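Mandalate racemase/muconate lactonizing enzyme (Unidentified, PDB 4E4U) probably acts as a racemase or related isomerase of the mandelate racemase/muconate lactonizing enzyme family in the enolase superfamily, with no substrate established. Local coordinates at residues G119-S127 with W353-N362. Residues are numbered along the deposited sequence; the frame is centred on the assembly and turned at random.
Sequences GRIHERLRS and WEDGYIIPSN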
loop_
_atom_site.group_PDB
_atom_site.type_symbol
_atom_site.label_atom_id
_atom_site.label_comp_id
_atom_site.label_asym_id
_atom_site.label_seq_id
_atom_site.Cartn_x
_atom_site.Cartn_y
_atom_site.Cartn_z
ATOM N N GLY A 119 20.490 1.923 33.064
ATOM C CA GLY A 119 20.944 2.961 33.966
ATOM C C GLY A 119 19.914 4.052 34.178
ATOM O O GLY A 119 19.067 4.321 33.314
ATOM N N ARG A 120 20.004 4.706 35.329
ATOM C CA ARG A 120 19.090 5.793 35.642
ATOM C C ARG A 120 19.090 6.880 34.567
ATOM O O ARG A 120 20.147 7.304 34.090
ATOM C CB ARG A 120 19.447 6.413 36.993
ATOM C CG ARG A 120 18.492 7.523 37.421
ATOM C CD ARG A 120 19.009 8.280 38.626
ATOM N NE ARG A 120 18.883 7.528 39.870
ATOM C CZ ARG A 120 17.764 7.458 40.588
ATOM N NH1 ARG A 120 16.662 8.068 40.168
ATOM N NH2 ARG A 120 17.741 6.771 41.722
ATOM N N ILE A 121 17.890 7.304 34.186
ATOM C CA ILE A 121 17.688 8.500 33.380
ATOM C C ILE A 121 16.936 9.532 34.213
ATOM O O ILE A 121 17.268 10.718 34.205
ATOM C CB ILE A 121 16.887 8.183 32.102
ATOM C CG1 ILE A 121 17.711 7.279 31.193
ATOM C CG2 ILE A 121 16.469 9.462 31.380
ATOM C CD1 ILE A 121 16.948 6.735 30.025
ATOM N N HIS A 122 15.937 9.067 34.954
ATOM C CA HIS A 122 15.042 9.958 35.678
ATOM C C HIS A 122 15.325 9.965 37.164
ATOM O O HIS A 122 15.471 8.911 37.783
ATOM C CB HIS A 122 13.601 9.529 35.434
ATOM C CG HIS A 122 13.266 9.409 33.981
ATOM N ND1 HIS A 122 13.096 10.511 33.171
ATOM C CD2 HIS A 122 13.133 8.328 33.185
ATOM C CE1 HIS A 122 12.844 10.110 31.937
ATOM N NE2 HIS A 122 12.861 8.786 31.920
ATOM N N GLU A 123 15.405 11.160 37.735
ATOM C CA GLU A 123 15.537 11.292 39.175
ATOM C C GLU A 123 14.199 11.050 39.866
ATOM O O GLU A 123 14.151 10.564 41.001
ATOM C CB GLU A 123 16.099 12.664 39.540
ATOM C CG GLU A 123 17.507 12.911 39.005
ATOM C CD GLU A 123 18.542 11.936 39.558
ATOM O OE1 GLU A 123 18.311 11.346 40.633
ATOM O OE2 GLU A 123 19.598 11.767 38.911
ATOM N N ARG A 124 13.111 11.391 39.184
ATOM C CA ARG A 124 11.772 11.102 39.682
ATOM C C ARG A 124 10.840 10.865 38.502
ATOM O O ARG A 124 11.138 11.272 37.377
ATOM C CB ARG A 124 11.246 12.239 40.545
ATOM C CG ARG A 124 11.082 13.530 39.796
ATOM C CD ARG A 124 10.852 14.692 40.743
ATOM N NE ARG A 124 10.938 15.957 40.026
ATOM C CZ ARG A 124 10.446 17.105 40.474
ATOM N NH1 ARG A 124 9.819 17.150 41.643
ATOM N NH2 ARG A 124 10.576 18.208 39.748
ATOM N N LEU A 125 9.707 10.227 38.767
ATOM C CA LEU A 125 8.825 9.765 37.706
ATOM C C LEU A 125 7.469 10.444 37.779
ATOM O O LEU A 125 6.746 10.305 38.768
ATOM C CB LEU A 125 8.626 8.256 37.813
ATOM C CG LEU A 125 9.887 7.401 37.750
ATOM C CD1 LEU A 125 9.546 5.949 38.046
ATOM C CD2 LEU A 125 10.541 7.533 36.381
ATOM N N ARG A 126 7.117 11.168 36.726
ATOM C CA ARG A 126 5.792 11.760 36.639
ATOM C C ARG A 126 4.744 10.662 36.812
ATOM O O ARG A 126 4.863 9.577 36.237
ATOM C CB ARG A 126 5.612 12.451 35.284
ATOM C CG ARG A 126 4.315 13.234 35.156
ATOM C CD ARG A 126 4.103 13.710 33.732
ATOM N NE ARG A 126 2.845 14.438 33.602
ATOM C CZ ARG A 126 2.295 14.789 32.445
ATOM N NH1 ARG A 126 2.893 14.480 31.297
ATOM N NH2 ARG A 126 1.140 15.448 32.434
ATOM N N SER A 127 3.718 10.940 37.607
ATOM C CA SER A 127 2.688 9.939 37.853
ATOM C C SER A 127 1.279 10.495 37.682
ATOM O O SER A 127 1.079 11.707 37.608
ATOM C CB SER A 127 2.849 9.326 39.241
ATOM O OG SER A 127 2.443 10.237 40.238
ATOM N N TRP A 353 6.222 8.648 47.160
ATOM C CA TRP A 353 5.502 9.542 46.262
ATOM C C TRP A 353 5.552 10.941 46.856
ATOM O O TRP A 353 5.257 11.129 48.038
ATOM C CB TRP A 353 4.045 9.084 46.133
ATOM C CG TRP A 353 3.238 9.804 45.083
ATOM C CD1 TRP A 353 2.993 9.380 43.807
ATOM C CD2 TRP A 353 2.561 11.065 45.217
ATOM N NE1 TRP A 353 2.213 10.297 43.148
ATOM C CE2 TRP A 353 1.935 11.336 43.990
ATOM C CE3 TRP A 353 2.431 11.984 46.264
ATOM C CZ2 TRP A 353 1.188 12.494 43.775
ATOM C CZ3 TRP A 353 1.686 13.133 46.046
ATOM C CH2 TRP A 353 1.071 13.375 44.814
ATOM N N GLU A 354 5.941 11.920 46.045
ATOM C CA GLU A 354 6.023 13.309 46.495
ATOM C C GLU A 354 5.643 14.276 45.394
ATOM O O GLU A 354 6.219 14.228 44.305
ATOM C CB GLU A 354 7.449 13.654 46.920
ATOM C CG GLU A 354 7.973 12.914 48.108
ATOM C CD GLU A 354 9.339 13.411 48.532
ATOM O OE1 GLU A 354 9.846 12.911 49.549
ATOM O OE2 GLU A 354 9.905 14.290 47.847
ATOM N N ASP A 355 4.685 15.154 45.686
ATOM C CA ASP A 355 4.352 16.279 44.815
ATOM C C ASP A 355 4.141 15.870 43.355
ATOM O O ASP A 355 4.615 16.547 42.439
ATOM C CB ASP A 355 5.440 17.355 44.909
ATOM C CG ASP A 355 4.962 18.717 44.435
ATOM O OD1 ASP A 355 3.735 18.923 44.369
ATOM O OD2 ASP A 355 5.815 19.588 44.160
ATOM N N GLY A 356 3.445 14.758 43.132
ATOM C CA GLY A 356 3.128 14.334 41.780
ATOM C C GLY A 356 4.071 13.315 41.177
ATOM O O GLY A 356 3.810 12.819 40.083
ATOM N N TYR A 357 5.156 12.994 41.879
ATOM C CA TYR A 357 6.170 12.105 41.328
ATOM C C TYR A 357 6.460 10.908 42.210
ATOM O O TYR A 357 6.402 10.996 43.430
ATOM C CB TYR A 357 7.488 12.847 41.106
ATOM C CG TYR A 357 7.381 14.089 40.269
ATOM C CD1 TYR A 357 7.091 15.312 40.860
ATOM C CD2 TYR A 357 7.592 14.051 38.894
ATOM C CE1 TYR A 357 6.998 16.463 40.114
ATOM C CE2 TYR A 357 7.499 15.211 38.128
ATOM C CZ TYR A 357 7.202 16.413 38.753
ATOM O OH TYR A 357 7.106 17.585 38.034
ATOM N N ILE A 358 6.790 9.792 41.573
ATOM C CA ILE A 358 7.334 8.650 42.281
ATOM C C ILE A 358 8.845 8.819 42.383
ATOM O O ILE A 358 9.499 9.179 41.397
ATOM C CB ILE A 358 7.008 7.347 41.540
ATOM C CG1 ILE A 358 5.498 7.129 41.532
ATOM C CG2 ILE A 358 7.733 6.166 42.181
ATOM C CD1 ILE A 358 5.028 6.121 40.493
ATOM N N ILE A 359 9.397 8.566 43.567
ATOM C CA ILE A 359 10.837 8.634 43.770
ATOM C C ILE A 359 11.394 7.217 43.810
ATOM O O ILE A 359 11.143 6.491 44.766
ATOM C CB ILE A 359 11.173 9.324 45.107
ATOM C CG1 ILE A 359 10.416 10.651 45.234
ATOM C CG2 ILE A 359 12.685 9.488 45.259
ATOM C CD1 ILE A 359 10.696 11.631 44.118
ATOM N N PRO A 360 12.139 6.809 42.769
ATOM C CA PRO A 360 12.632 5.424 42.719
ATOM C C PRO A 360 13.548 5.060 43.881
ATOM O O PRO A 360 14.335 5.885 44.349
ATOM C CB PRO A 360 13.428 5.379 41.411
ATOM C CG PRO A 360 12.827 6.467 40.571
ATOM C CD PRO A 360 12.475 7.556 41.547
ATOM N N SER A 361 13.442 3.817 44.335
ATOM C CA SER A 361 14.333 3.295 45.364
ATOM C C SER A 361 15.786 3.281 44.888
ATOM O O SER A 361 16.053 3.138 43.694
ATOM C CB SER A 361 13.902 1.876 45.734
ATOM O OG SER A 361 14.804 1.290 46.651
ATOM N N ASN A 362 16.717 3.436 45.826
ATOM C CA ASN A 362 18.141 3.271 45.548
ATOM C C ASN A 362 18.652 1.914 46.026
ATOM O O ASN A 362 19.846 1.615 45.931
ATOM C CB ASN A 362 18.942 4.402 46.201
ATOM C CG ASN A 362 18.630 5.755 45.596
ATOM O OD1 ASN A 362 18.581 5.901 44.373
ATOM N ND2 ASN A 362 18.399 6.749 46.446
HETATM O O HOH W 1 15.673 7.856 43.121
HETATM O O HOH W 2 8.867 15.257 43.687
HETATM O O HOH W 3 2.096 14.058 38.235
#
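A beta hairpin, closed by a type I' turn from Glu354 to Tyr357, adds its second arm antiparallel to strand 125-130, the first strand of the enolase-type barrel domain, with Leu125 and Ile358 as the hydrogen-bonded pair. Leu125 N reaches Ile358 O at 2.8 Å, and Ile358 N returns a bond to Leu125 O. Past this pair, Gly356 O is gripped twice by Ser127, by its backbone N and, in the conformer described here, by OG, which at 2.9 Å from Gly356 O comes from above the carbonyl plane. The same hydroxyl accepts a hydrogen bond from Trp353 NE1, so that one serine joins the first arm and the turn. Over one face of the Tyr357 ring runs the Arg124 chain, extended from CG to NE; its guanidinium lies flat there, planes 19° apart, a cation-pi stack with CZ 3.8 Å from the ring centroid. Asp396 of a second subunit receives both polar ends, salt-bridged to Arg124 NH2 and hydrogen-bonded to Tyr357 OH. The Leu125 and Ile358 side chains share the other face of the sheet, where Pro360 CG lies 4.2 Å from Leu125 CD1. Helix 314-325 packs against these three residues, while strand 333-335 runs parallel to strand 125-130 and touches Ser127 and Ile358 through Ser335.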